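Local coordinates for protein 350aa long hypothetical aspartate-semialdehyde dehydrogenase (Sulfolobus tokodaii, PDB 2EP5) that probably interconverts malonyl-CoA and 3-oxopropanoate (malonate semialdehyde) using NADP(H), as a member of the aspartate-semialdehyde dehydrogenase family, at residues A[18-23]-A[332-337]; A[27-32]-A[276-281]; A[120-125]-A[337-342]; A[270-275]-A[341-346]. One frame throughout, in Å; residues are numbered along the deposited sequence.

Contact 1 of 4, residues A[18-23]-A[332-337]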
# COMPACT_ATOMS: atom_id res chain seq x y z
N GLN A 18 -18.51 3.68 16.04
CA GLN A 18 -18.27 2.28 16.35
C GLN A 18 -17.24 2.15 17.46
O GLN A 18 -17.37 1.28 18.32
CB GLN A 18 -17.85 1.51 15.10
CG GLN A 18 -18.91 1.56 13.99
CD GLN A 18 -18.58 0.65 12.81
OE1 GLN A 18 -19.09 0.84 11.70
NE2 GLN A 18 -17.74 -0.35 13.05
N LYS A 19 -16.22 3.00 17.46
CA LYS A 19 -15.21 2.98 18.51
C LYS A 19 -15.89 3.22 19.86
O LYS A 19 -15.65 2.51 20.84
CB LYS A 19 -14.16 4.07 18.29
CG LYS A 19 -12.90 3.61 17.60
CD LYS A 19 -12.06 2.70 18.50
CE LYS A 19 -10.98 2.01 17.67
NZ LYS A 19 -10.13 1.11 18.49
N MET A 20 -16.74 4.24 19.91
CA MET A 20 -17.44 4.58 21.14
C MET A 20 -18.36 3.46 21.59
O MET A 20 -18.41 3.11 22.77
CB MET A 20 -18.22 5.89 20.96
CG MET A 20 -17.31 7.08 20.72
SD MET A 20 -18.19 8.61 20.43
CE MET A 20 -18.55 9.13 22.10
N VAL A 21 -19.10 2.89 20.65
CA VAL A 21 -20.00 1.79 20.97
C VAL A 21 -19.19 0.67 21.62
O VAL A 21 -19.61 0.10 22.62
CB VAL A 21 -20.70 1.25 19.71
CG1 VAL A 21 -21.34 -0.11 20.00
CG2 VAL A 21 -21.79 2.22 19.27
N LYS A 22 -18.01 0.39 21.06
CA LYS A 22 -17.17 -0.68 21.60
C LYS A 22 -16.64 -0.35 22.99
O LYS A 22 -16.60 -1.22 23.86
CB LYS A 22 -15.99 -0.97 20.66
CG LYS A 22 -15.23 -2.24 21.02
CD LYS A 22 -14.09 -2.55 20.06
CE LYS A 22 -12.93 -1.56 20.21
NZ LYS A 22 -11.82 -1.84 19.25
N MET A 23 -16.23 0.89 23.19
CA MET A 23 -15.70 1.32 24.48
C MET A 23 -16.77 1.43 25.57
O MET A 23 -16.48 1.24 26.76
CB MET A 23 -14.98 2.67 24.33
CG MET A 23 -13.70 2.59 23.48
SD MET A 23 -12.92 4.21 23.22
CE MET A 23 -12.27 4.55 24.85
N GLY A 332 -8.21 11.22 19.81
CA GLY A 332 -8.74 12.29 18.98
C GLY A 332 -10.24 12.39 18.84
O GLY A 332 -10.71 13.33 18.20
N ALA A 333 -11.00 11.45 19.40
CA ALA A 333 -12.46 11.49 19.29
C ALA A 333 -13.20 10.67 20.35
O ALA A 333 -13.57 11.21 21.40
CB ALA A 333 -12.89 11.05 17.90
N ALA A 334 -13.41 9.38 20.08
CA ALA A 334 -14.14 8.48 20.99
C ALA A 334 -13.73 8.54 22.45
O ALA A 334 -14.54 8.82 23.33
CB ALA A 334 -14.04 7.04 20.49
N GLY A 335 -12.45 8.26 22.72
CA GLY A 335 -11.96 8.26 24.07
C GLY A 335 -12.03 9.58 24.82
O GLY A 335 -12.30 9.57 26.03
N ILE A 336 -11.80 10.71 24.15
CA ILE A 336 -11.86 11.98 24.89
C ILE A 336 -13.29 12.41 25.21
O ILE A 336 -13.51 13.10 26.20
CB ILE A 336 -11.14 13.13 24.15
CG1 ILE A 336 -11.59 13.20 22.70
CG2 ILE A 336 -9.66 12.97 24.27
CD1 ILE A 336 -11.14 14.45 22.01
N THR A 337 -14.24 12.02 24.38
CA THR A 337 -15.63 12.36 24.63
C THR A 337 -16.10 11.60 25.87
O THR A 337 -16.72 12.16 26.77
CB THR A 337 -16.53 11.97 23.45
OG1 THR A 337 -16.16 12.73 22.30
CG2 THR A 337 -18.00 12.25 23.77

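Contact 2 of 4, residues A[27-32]-A[276-281]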
# COMPACT_ATOMS: atom_id res chain seq x y z
N HIS A 27 -18.32 -0.37 29.65
CA HIS A 27 -18.04 0.69 30.62
C HIS A 27 -18.64 0.41 32.00
O HIS A 27 -19.76 -0.08 32.11
CB HIS A 27 -18.55 2.03 30.12
CG HIS A 27 -18.02 3.20 30.89
ND1 HIS A 27 -16.97 3.98 30.43
CD2 HIS A 27 -18.33 3.68 32.12
CE1 HIS A 27 -16.67 4.88 31.35
NE2 HIS A 27 -17.48 4.72 32.38
N PRO A 28 -17.90 0.74 33.07
CA PRO A 28 -18.32 0.55 34.47
C PRO A 28 -19.68 1.16 34.83
O PRO A 28 -20.56 0.45 35.31
CB PRO A 28 -17.18 1.19 35.26
CG PRO A 28 -16.00 0.91 34.42
CD PRO A 28 -16.49 1.19 33.02
N TYR A 29 -19.86 2.46 34.60
CA TYR A 29 -21.12 3.12 34.93
C TYR A 29 -21.89 3.79 33.79
O TYR A 29 -23.06 4.12 33.95
CB TYR A 29 -20.92 4.14 36.06
CG TYR A 29 -19.74 5.06 35.88
CD1 TYR A 29 -18.46 4.67 36.27
CD2 TYR A 29 -19.91 6.34 35.35
CE1 TYR A 29 -17.38 5.53 36.14
CE2 TYR A 29 -18.83 7.21 35.21
CZ TYR A 29 -17.57 6.80 35.61
OH TYR A 29 -16.51 7.66 35.50
N LEU A 30 -21.23 4.01 32.65
CA LEU A 30 -21.90 4.62 31.50
C LEU A 30 -22.66 3.52 30.76
O LEU A 30 -22.05 2.64 30.16
CB LEU A 30 -20.86 5.27 30.58
CG LEU A 30 -20.65 6.79 30.60
CD1 LEU A 30 -20.86 7.35 31.99
CD2 LEU A 30 -19.25 7.10 30.09
N GLU A 31 -23.99 3.58 30.81
CA GLU A 31 -24.83 2.57 30.16
C GLU A 31 -25.47 3.07 28.87
O GLU A 31 -26.44 3.83 28.89
CB GLU A 31 -25.93 2.10 31.12
CG GLU A 31 -26.94 1.13 30.51
CD GLU A 31 -27.87 0.51 31.55
OE1 GLU A 31 -28.36 1.26 32.42
OE2 GLU A 31 -28.12 -0.71 31.48
N LEU A 32 -24.93 2.61 27.74
CA LEU A 32 -25.43 3.00 26.43
C LEU A 32 -26.77 2.31 26.20
O LEU A 32 -26.84 1.08 26.08
CB LEU A 32 -24.43 2.60 25.35
CG LEU A 32 -24.85 2.84 23.90
CD1 LEU A 32 -25.16 4.32 23.69
CD2 LEU A 32 -23.73 2.38 22.97
N ASN A 276 -8.28 8.49 38.81
CA ASN A 276 -8.28 7.18 38.17
C ASN A 276 -9.57 6.92 37.42
O ASN A 276 -10.26 5.93 37.68
CB ASN A 276 -8.09 6.08 39.21
CG ASN A 276 -6.78 6.20 39.93
OD1 ASN A 276 -6.58 7.11 40.72
ND2 ASN A 276 -5.87 5.27 39.66
N LEU A 277 -9.90 7.81 36.49
CA LEU A 277 -11.12 7.65 35.71
C LEU A 277 -10.92 6.48 34.74
O LEU A 277 -9.85 6.34 34.14
CB LEU A 277 -11.44 8.96 34.97
CG LEU A 277 -11.53 10.20 35.88
CD1 LEU A 277 -11.91 11.41 35.05
CD2 LEU A 277 -12.56 9.98 36.98
N PRO A 278 -11.95 5.63 34.58
CA PRO A 278 -11.92 4.46 33.70
C PRO A 278 -11.30 4.61 32.32
O PRO A 278 -10.64 3.68 31.85
CB PRO A 278 -13.40 4.04 33.63
CG PRO A 278 -14.16 5.26 34.05
CD PRO A 278 -13.30 5.83 35.13
N THR A 279 -11.49 5.76 31.69
CA THR A 279 -10.94 5.97 30.36
C THR A 279 -9.63 6.78 30.33
O THR A 279 -9.08 7.04 29.26
CB THR A 279 -11.99 6.64 29.46
OG1 THR A 279 -13.18 5.84 29.48
CG2 THR A 279 -11.49 6.77 28.02
N ALA A 280 -9.14 7.16 31.50
CA ALA A 280 -7.89 7.93 31.59
C ALA A 280 -6.66 7.01 31.60
O ALA A 280 -6.56 6.11 32.42
CB ALA A 280 -7.90 8.78 32.85
N PRO A 281 -5.70 7.25 30.70
CA PRO A 281 -4.50 6.41 30.67
C PRO A 281 -3.62 6.75 31.88
O PRO A 281 -3.71 7.86 32.40
CB PRO A 281 -3.85 6.79 29.35
CG PRO A 281 -4.15 8.25 29.26
CD PRO A 281 -5.62 8.32 29.69

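Contact 3 of 4, residues A[120-125]-A[337-342]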
# COMPACT_ATOMS: atom_id res chain seq x y z
N ILE A 120 -13.24 20.70 25.45
CA ILE A 120 -12.46 19.87 26.34
C ILE A 120 -11.58 18.74 25.84
O ILE A 120 -11.93 17.98 24.94
CB ILE A 120 -13.38 19.25 27.43
CG1 ILE A 120 -14.17 20.35 28.14
CG2 ILE A 120 -12.53 18.48 28.46
CD1 ILE A 120 -13.31 21.40 28.81
N ASN A 121 -10.41 18.67 26.47
CA ASN A 121 -9.42 17.63 26.29
C ASN A 121 -9.05 17.50 27.77
O ASN A 121 -8.20 18.23 28.28
CB ASN A 121 -8.21 18.09 25.47
CG ASN A 121 -7.31 16.93 25.07
OD1 ASN A 121 -7.52 15.80 25.52
ND2 ASN A 121 -6.31 17.19 24.23
N PRO A 122 -9.73 16.57 28.47
CA PRO A 122 -9.59 16.27 29.90
C PRO A 122 -8.31 16.72 30.61
O PRO A 122 -8.33 17.66 31.41
CB PRO A 122 -9.79 14.76 29.94
CG PRO A 122 -10.85 14.57 28.91
CD PRO A 122 -10.35 15.43 27.77
N GLU A 123 -7.20 16.05 30.33
CA GLU A 123 -5.93 16.39 30.96
C GLU A 123 -5.51 17.84 30.76
O GLU A 123 -4.95 18.47 31.66
CB GLU A 123 -4.81 15.47 30.42
CG GLU A 123 -4.92 14.00 30.82
CD GLU A 123 -5.80 13.19 29.89
OE1 GLU A 123 -6.64 13.77 29.18
OE2 GLU A 123 -5.67 11.95 29.88
N ILE A 124 -5.78 18.38 29.59
CA ILE A 124 -5.38 19.74 29.26
C ILE A 124 -6.16 20.90 29.88
O ILE A 124 -5.56 21.83 30.43
CB ILE A 124 -5.36 19.92 27.72
CG1 ILE A 124 -4.60 18.75 27.08
CG2 ILE A 124 -4.69 21.23 27.35
CD1 ILE A 124 -3.19 18.56 27.61
N ASN A 125 -7.49 20.86 29.81
CA ASN A 125 -8.28 21.97 30.34
C ASN A 125 -9.62 21.59 30.97
O ASN A 125 -10.65 22.18 30.64
CB ASN A 125 -8.52 22.99 29.22
CG ASN A 125 -9.33 22.42 28.07
OD1 ASN A 125 -9.30 21.22 27.82
ND2 ASN A 125 -10.03 23.28 27.35
N THR A 337 -14.24 12.02 24.38
CA THR A 337 -15.63 12.36 24.63
C THR A 337 -16.10 11.60 25.87
O THR A 337 -16.72 12.16 26.77
CB THR A 337 -16.53 11.97 23.45
OG1 THR A 337 -16.16 12.73 22.30
CG2 THR A 337 -18.00 12.25 23.77
N ILE A 338 -15.79 10.31 25.90
CA ILE A 338 -16.17 9.46 27.01
C ILE A 338 -15.43 9.91 28.27
O ILE A 338 -15.99 9.93 29.37
CB ILE A 338 -15.85 7.97 26.67
CG1 ILE A 338 -16.80 7.49 25.57
CG2 ILE A 338 -15.98 7.10 27.91
CD1 ILE A 338 -16.44 6.13 24.98
N LEU A 339 -14.16 10.28 28.10
CA LEU A 339 -13.35 10.73 29.23
C LEU A 339 -13.90 12.06 29.75
O LEU A 339 -13.84 12.35 30.94
CB LEU A 339 -11.88 10.92 28.81
CG LEU A 339 -10.79 10.56 29.82
CD1 LEU A 339 -9.62 11.51 29.65
CD2 LEU A 339 -11.29 10.63 31.25
N THR A 340 -14.43 12.87 28.83
CA THR A 340 -14.99 14.16 29.21
C THR A 340 -16.20 13.93 30.09
O THR A 340 -16.38 14.63 31.09
CB THR A 340 -15.38 14.99 27.97
OG1 THR A 340 -14.20 15.27 27.20
CG2 THR A 340 -16.01 16.32 28.39
N VAL A 341 -17.03 12.95 29.74
CA VAL A 341 -18.21 12.64 30.54
C VAL A 341 -17.78 12.15 31.93
O VAL A 341 -18.35 12.55 32.94
CB VAL A 341 -19.11 11.55 29.89
CG1 VAL A 341 -20.32 11.29 30.77
CG2 VAL A 341 -19.57 11.99 28.50
N GLU A 342 -16.77 11.29 31.97
CA GLU A 342 -16.30 10.78 33.26
C GLU A 342 -15.88 11.94 34.17
O GLU A 342 -16.24 11.98 35.35
CB GLU A 342 -15.12 9.81 33.07
CG GLU A 342 -15.36 8.77 31.99
CD GLU A 342 -14.27 7.70 31.92
OE1 GLU A 342 -13.12 7.98 32.30
OE2 GLU A 342 -14.57 6.58 31.48

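Contact 4 of 4, residues A[270-275]-A[341-346]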
# COMPACT_ATOMS: atom_id res chain seq x y z
N SER A 270 -2.75 14.59 35.24
CA SER A 270 -3.74 15.60 35.56
C SER A 270 -4.86 14.97 36.38
O SER A 270 -4.70 13.87 36.91
CB SER A 270 -4.29 16.19 34.26
OG SER A 270 -5.12 17.32 34.51
N LEU A 271 -5.99 15.67 36.49
CA LEU A 271 -7.13 15.21 37.27
C LEU A 271 -7.63 13.82 36.85
O LEU A 271 -7.94 12.99 37.71
CB LEU A 271 -8.27 16.22 37.17
CG LEU A 271 -9.57 15.91 37.93
CD1 LEU A 271 -10.25 17.22 38.33
CD2 LEU A 271 -10.49 15.07 37.06
N PRO A 272 -7.71 13.56 35.53
CA PRO A 272 -8.17 12.24 35.08
C PRO A 272 -7.31 11.10 35.63
O PRO A 272 -7.81 10.02 35.92
CB PRO A 272 -8.09 12.36 33.56
CG PRO A 272 -8.36 13.82 33.31
CD PRO A 272 -7.54 14.48 34.40
N GLN A 273 -6.00 11.34 35.75
CA GLN A 273 -5.09 10.33 36.28
C GLN A 273 -5.21 10.24 37.80
O GLN A 273 -5.09 9.16 38.38
CB GLN A 273 -3.64 10.68 35.92
CG GLN A 273 -3.23 10.40 34.49
CD GLN A 273 -3.93 11.30 33.48
OE1 GLN A 273 -4.04 12.52 33.68
NE2 GLN A 273 -4.40 10.72 32.39
N GLN A 274 -5.43 11.38 38.44
CA GLN A 274 -5.55 11.43 39.88
C GLN A 274 -6.80 10.75 40.41
O GLN A 274 -6.75 10.07 41.43
CB GLN A 274 -5.52 12.89 40.34
CG GLN A 274 -4.18 13.57 40.10
CD GLN A 274 -4.29 15.09 40.17
OE1 GLN A 274 -5.00 15.64 41.01
NE2 GLN A 274 -3.57 15.77 39.28
N LYS A 275 -7.91 10.92 39.71
CA LYS A 275 -9.16 10.31 40.14
C LYS A 275 -9.31 8.92 39.53
O LYS A 275 -10.34 8.26 39.70
CB LYS A 275 -10.35 11.18 39.72
CG LYS A 275 -10.25 12.61 40.20
CD LYS A 275 -10.11 12.70 41.71
CE LYS A 275 -10.08 14.15 42.16
NZ LYS A 275 -9.85 14.28 43.62
N VAL A 341 -17.03 12.95 29.74
CA VAL A 341 -18.21 12.64 30.54
C VAL A 341 -17.78 12.15 31.93
O VAL A 341 -18.35 12.55 32.94
CB VAL A 341 -19.11 11.55 29.89
CG1 VAL A 341 -20.32 11.29 30.77
CG2 VAL A 341 -19.57 11.99 28.50
N GLU A 342 -16.77 11.29 31.97
CA GLU A 342 -16.30 10.78 33.26
C GLU A 342 -15.88 11.94 34.17
O GLU A 342 -16.24 11.98 35.35
CB GLU A 342 -15.12 9.81 33.07
CG GLU A 342 -15.36 8.77 31.99
CD GLU A 342 -14.27 7.70 31.92
OE1 GLU A 342 -13.12 7.98 32.30
OE2 GLU A 342 -14.57 6.58 31.48
N VAL A 343 -15.13 12.89 33.62
CA VAL A 343 -14.69 14.05 34.38
C VAL A 343 -15.88 14.85 34.92
O VAL A 343 -15.89 15.25 36.08
CB VAL A 343 -13.81 14.99 33.51
CG1 VAL A 343 -13.56 16.29 34.26
CG2 VAL A 343 -12.49 14.30 33.15
N MET A 344 -16.87 15.08 34.06
CA MET A 344 -18.06 15.83 34.43
C MET A 344 -18.76 15.18 35.61
O MET A 344 -19.22 15.87 36.52
CB MET A 344 -19.01 15.93 33.23
CG MET A 344 -18.53 16.86 32.11
SD MET A 344 -19.57 16.78 30.63
CE MET A 344 -20.93 17.86 31.08
N LYS A 345 -18.86 13.86 35.61
CA LYS A 345 -19.50 13.16 36.72
C LYS A 345 -18.64 13.38 37.96
O LYS A 345 -19.15 13.70 39.04
CB LYS A 345 -19.61 11.66 36.41
CG LYS A 345 -20.17 10.81 37.55
CD LYS A 345 -21.59 11.21 37.90
CE LYS A 345 -22.12 10.40 39.08
NZ LYS A 345 -23.54 10.73 39.42
N GLU A 346 -17.33 13.24 37.80
CA GLU A 346 -16.37 13.43 38.89
C GLU A 346 -16.46 14.83 39.51
O GLU A 346 -16.27 14.99 40.71
CB GLU A 346 -14.95 13.18 38.37
CG GLU A 346 -13.83 13.45 39.37
CD GLU A 346 -13.93 12.58 40.60
OE1 GLU A 346 -14.44 11.44 40.47
OE2 GLU A 346 -13.50 13.02 41.68

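Contact 1 of 4, residues A[18-23]-A[332-337]
Ala-334 sets its CB into a shallow dip on helix 15-24, walled by Lys-19, Met-20 and Met-23. The tightest touch is with Met-20, whose CG lies 3.3 Å from Ala-334 CB, while Lys-19 CB meets the same methyl at 3.7 Å. With only a methyl on Ala-334 at the crossing, the backbones come close: Met-20 CA and Ala-334 CA are 5.1 Å apart. The two methionines then reach along the partner helix in different directions. Met-23 carries its CE to 3.8 Å from Gly-335 CA, where the bare glycine backbone is the surface met. Met-20, its chain bent at the last torsion (chi3 83°), passes at about a right angle to Thr-337 and lays its CE 3.6 Å from Thr-337 CG2. Thr-337 thus has two different sides: its methyl serves the apolar contact, and its OG1 lies within hydrogen-bonding range of Asn-148 OD1, its strongest partner, and of other acceptors. Behind Met-20 stands Leu-9 of strand 5-10. Helix 15-24 follows the first strand of the Rossmann fold, and the start of the C-terminal helix 334-347 packs on it, as the chain of this semialdehyde dehydrogenase returns to its nucleotide-binding domain.

Contact 2 of 4, residues A[27-32]-A[276-281]
Pro-278 is the element that His-27, Pro-28 and Tyr-29 share, and the contact is mainly van der Waals packing against the proline ring. Its CB faces Pro-28 CG at 4.1 Å, two pyrrolidine rings meeting at a slant. Its CG approaches the phenol end of Tyr-29, at 3.8 Å from Tyr-29 CE1, and its CD lies 3.7 Å from Tyr-29 OH; the tyrosine stands roughly perpendicular to the proline. A chi1 of 47°, with CG between the backbone N and the carbonyl carbon, carries the phenol there. The imidazole of His-27 meets the CB-CG side of Pro-278 obliquely. That imidazole lies between Pro-28 CD on one face and Leu-30 CB on the other, and also nears one face of the Tyr-29 ring, which limits how each can turn. The proline owes its place to a compact turn: helix 271-274 ends in a Schellman motif at Asn-276, and a type I beta turn from Leu-277 to Ala-280 follows, closed by Ala-280 N to Leu-277 O at 2.9 Å. This dimerisation-family loop thereby meets the start of Rossmann strand 30-36. Polar bonding runs to neighbours: Tyr-29 pairs through its backbone with Ile-5, and Thr-279 OG1 hydrogen-bonds to Glu-342.

Contact 3 of 4, residues A[120-125]-A[337-342]
Thr-340 OG1, packed against Ile-120 and Pro-122, is gripped by two groups beyond them: it donates to Ile-336 O, one turn back in its own helix, and accepts from Asn-148 ND2. Its first torsion (chi1 -62°) sets the hydroxyl beside the backbone N, from where it can reach that carbonyl. Around this buried oxygen the neighbours across the contact are carbon, Ile-120 CG2 at 3.8 Å and Pro-122 CG likewise at 3.8 Å. Asn-148 ND2 also bonds to Ile-120 O, so one amide ties the two segments together indirectly. Leu-339, the preceding residue of the helix, meets the same proline ring. Its CD1 lies close to the ring, 3.3 Å from Pro-122 CB, in an oblique approach; with both leucine torsions (chi1 -144°, chi2 -146°) away from the usual values, the exact closeness is doubtful. The same methyl lies 3.8 Å from Glu-123 OE1, although the carboxylate has firmer partners: Arg-331 in a salt bridge and Gln-273 NE2. Within 120-125 the turn is braced by Asn-121 N donating to Asn-125 OD1 at 3.1 Å, in the carbonyl plane. The chemistry implies division of labour: proline, isoleucine and leucine carbons fill the interface, whereas its buried polar groups are satisfied by partners around it, and the charge of Glu-123 is probably balanced by Arg-331.

Contact 4 of 4, residues A[270-275]-A[341-346]
Glu-346 lays its carboxylate against the aliphatic stem of Lys-275, OE2 coming 3.4 Å from Lys-275 CD, while the two side chains cross at about a right angle. The same oxygen is 3.6 Å from Lys-275 CG. Bends at the second torsion of both chains, in opposite senses (chi2 -57° in Lys-275, 60° in Glu-346), bring the carboxylate alongside the lysine stem. The charged ends approach without joining, since Lys-275 NZ is 4.3 Å from Glu-346 OE2, beyond a salt bridge; any attraction is probably mild, Lys-275 being exposed. Lys-275 follows the short helix 271-274, of the region assigned to the dimerisation domain family, which docks on the C-terminal helix 334-347. At the start of the short helix Ser-270 N, at the N-cap, donates to Gln-273 OE1 at 2.9 Å, onto a lone pair in the carbonyl plane, but the serine hydroxyl makes no capping bond and turns to Glu-123 O. Deeper in, the packing is apolar and looser. Leu-271 CD2 sits 4.3 Å from Val-343 CG1, and the other branch of the valine, CG2, is 4.2 Å from Pro-272 CG, the two side chains meeting obliquely.

Overall arrangement
Helix 334-347 is the thread of this example: contacts 1, 3 and 4 use successive parts of it, contacts 1 and 3 sharing Thr-337, contacts 3 and 4 sharing Val-341 and Glu-342. Contacts 3 and 4 are the closest pair, their centres about 7 Å apart, and Glu-123 joins them through OE2 to Gln-273 NE2 at 3.1 Å. Contact 2 leans on the same helix, centred about 10 Å from contact 4, with Thr-279 OG1 and Glu-342 OE2 2.6 Å apart. It reaches contact 1, where Met-23 CE meets Thr-279 CG2 at 3.9 Å. In contact 1 the side chain of Ala-334 is about 10 Å from that of the predicted catalytic Cys-151; the others lie away from the predicted sites.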